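Local coordinates for molybdopterin-guanine dinucleotide biosynthesis protein A (MobA) (Archaeoglobus fulgidus, PDB 3NGW) that probably transfers a guanylyl group from GTP to molybdopterin in a metal-dependent step of molybdenum cofactor biosynthesis, at residues A[121-126]-A[148-153]. Numbering follows the deposited sequence.
Sequences DYPEPL and KILVPL
P125 and I149 make the tighter of the two touches here: the methyl CG2 of I149 sits 3.8 Å from CG of P125 and only slightly farther, 4.0 Å, from its CB, so one branch of the isoleucine rests against the CB-CG edge of the pyrrolidine ring. With CG1 anti to the backbone N (chi1 -166°), CG2 comes closest to the ring, while CG1 stays a little farther back and CD1 is turned off it. The second touch is looser. CD1 of L150 approaches CG of P123 at 4.2 Å, so each proline meets one methyl, CG2 of I149 or CD1 of L150, from 148-153. No hydrogen bond joins the two sides; the fit is apolar throughout, and it lies at the protein surface, with L150 exposed. In the GT-A-like nucleotidyltransferase fold of MobA, this joins the loop between strands 115-119 and 129-130, neighbours in the central mixed sheet, to the helix that precedes edge strand 158-162. Behind the prolines, E124 steadies the loop from within: its OE1 accepts the backbone N-H of L126 at 2.9 Å, on the anti side and 26° out of the carboxylate plane. Y130 adds a hydrogen bond from its OH to O of P125, and E124 pairs through the backbone with P118. Within 148-153, N of V151 bonds back to O of K148 at 2.9 Å, while I149 also packs on L138 of helix 135-143 and on I73 of helix 72-83. I117 of strand 115-119 touches both P123 and the buried L153.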
# COMPACT_ATOMS: atom_id res chain seq x y z
N ASP A 121 1.89 -10.55 -15.31
CA ASP A 121 0.79 -10.82 -16.23
C ASP A 121 -0.32 -9.86 -15.82
O ASP A 121 -1.12 -9.41 -16.63
CB ASP A 121 0.31 -12.27 -16.10
CG ASP A 121 1.24 -13.26 -16.79
OD1 ASP A 121 1.41 -13.18 -18.03
OD2 ASP A 121 1.80 -14.13 -16.09
N TYR A 122 -0.35 -9.56 -14.52
CA TYR A 122 -1.33 -8.66 -13.95
C TYR A 122 -0.63 -7.62 -13.09
O TYR A 122 0.39 -7.90 -12.47
CB TYR A 122 -2.33 -9.45 -13.11
CG TYR A 122 -3.11 -10.48 -13.90
CD1 TYR A 122 -2.58 -11.76 -14.14
CD2 TYR A 122 -4.38 -10.19 -14.39
CE1 TYR A 122 -3.31 -12.72 -14.84
CE2 TYR A 122 -5.12 -11.14 -15.10
CZ TYR A 122 -4.58 -12.40 -15.32
OH TYR A 122 -5.34 -13.34 -15.98
N PRO A 123 -1.18 -6.39 -13.04
CA PRO A 123 -0.60 -5.30 -12.25
C PRO A 123 -0.86 -5.44 -10.76
O PRO A 123 -1.77 -6.14 -10.35
CB PRO A 123 -1.28 -4.07 -12.83
CG PRO A 123 -2.66 -4.58 -13.11
CD PRO A 123 -2.39 -5.92 -13.75
N GLU A 124 -0.03 -4.78 -9.96
CA GLU A 124 -0.18 -4.79 -8.52
C GLU A 124 -0.23 -3.33 -8.10
O GLU A 124 0.79 -2.74 -7.78
CB GLU A 124 0.99 -5.49 -7.84
CG GLU A 124 0.96 -5.35 -6.34
CD GLU A 124 -0.40 -5.63 -5.76
OE1 GLU A 124 -1.27 -4.73 -5.80
OE2 GLU A 124 -0.63 -6.75 -5.26
N PRO A 125 -1.44 -2.74 -8.11
CA PRO A 125 -1.68 -1.33 -7.75
C PRO A 125 -1.39 -0.90 -6.31
O PRO A 125 -1.17 0.29 -6.07
CB PRO A 125 -3.15 -1.13 -8.11
CG PRO A 125 -3.43 -2.20 -9.13
CD PRO A 125 -2.69 -3.37 -8.55
N LEU A 126 -1.41 -1.84 -5.38
CA LEU A 126 -1.18 -1.51 -3.98
C LEU A 126 0.29 -1.59 -3.58
O LEU A 126 0.63 -1.71 -2.40
CB LEU A 126 -2.05 -2.39 -3.08
CG LEU A 126 -3.54 -2.20 -3.34
CD1 LEU A 126 -4.36 -2.90 -2.28
CD2 LEU A 126 -3.87 -0.71 -3.37
N LYS A 148 -13.09 -0.04 -8.50
CA LYS A 148 -12.16 -0.80 -9.32
C LYS A 148 -11.04 0.12 -9.79
O LYS A 148 -11.20 0.87 -10.76
CB LYS A 148 -12.90 -1.40 -10.52
CG LYS A 148 -12.95 -2.92 -10.54
CD LYS A 148 -13.74 -3.48 -9.36
CE LYS A 148 -13.71 -5.00 -9.35
NZ LYS A 148 -14.47 -5.58 -8.20
N ILE A 149 -9.91 0.06 -9.10
CA ILE A 149 -8.76 0.90 -9.42
C ILE A 149 -8.40 0.90 -10.91
O ILE A 149 -7.96 1.91 -11.45
CB ILE A 149 -7.52 0.46 -8.59
CG1 ILE A 149 -6.43 1.54 -8.66
CG2 ILE A 149 -6.99 -0.88 -9.09
CD1 ILE A 149 -6.77 2.80 -7.91
N LEU A 150 -8.62 -0.23 -11.58
CA LEU A 150 -8.30 -0.34 -13.01
C LEU A 150 -9.04 0.67 -13.88
O LEU A 150 -8.54 1.10 -14.92
CB LEU A 150 -8.60 -1.76 -13.50
CG LEU A 150 -7.89 -2.94 -12.81
CD1 LEU A 150 -6.39 -2.69 -12.82
CD2 LEU A 150 -8.40 -3.10 -11.38
N VAL A 151 -10.25 1.04 -13.46
CA VAL A 151 -11.05 1.99 -14.22
C VAL A 151 -10.41 3.37 -14.33
O VAL A 151 -10.22 3.88 -15.43
CB VAL A 151 -12.45 2.12 -13.60
CG1 VAL A 151 -13.25 3.19 -14.35
CG2 VAL A 151 -13.16 0.78 -13.67
N PRO A 152 -10.08 4.01 -13.19
CA PRO A 152 -9.47 5.33 -13.32
C PRO A 152 -8.05 5.30 -13.88
O PRO A 152 -7.58 6.27 -14.48
CB PRO A 152 -9.55 5.90 -11.90
CG PRO A 152 -9.61 4.68 -11.03
CD PRO A 152 -10.45 3.72 -11.79
N LEU A 153 -7.36 4.17 -13.72
CA LEU A 153 -6.00 4.04 -14.23
C LEU A 153 -5.97 4.10 -15.76
O LEU A 153 -4.97 4.49 -16.35
CB LEU A 153 -5.36 2.74 -13.74
CG LEU A 153 -4.97 2.73 -12.26
CD1 LEU A 153 -4.37 1.40 -11.87
CD2 LEU A 153 -4.00 3.88 -12.00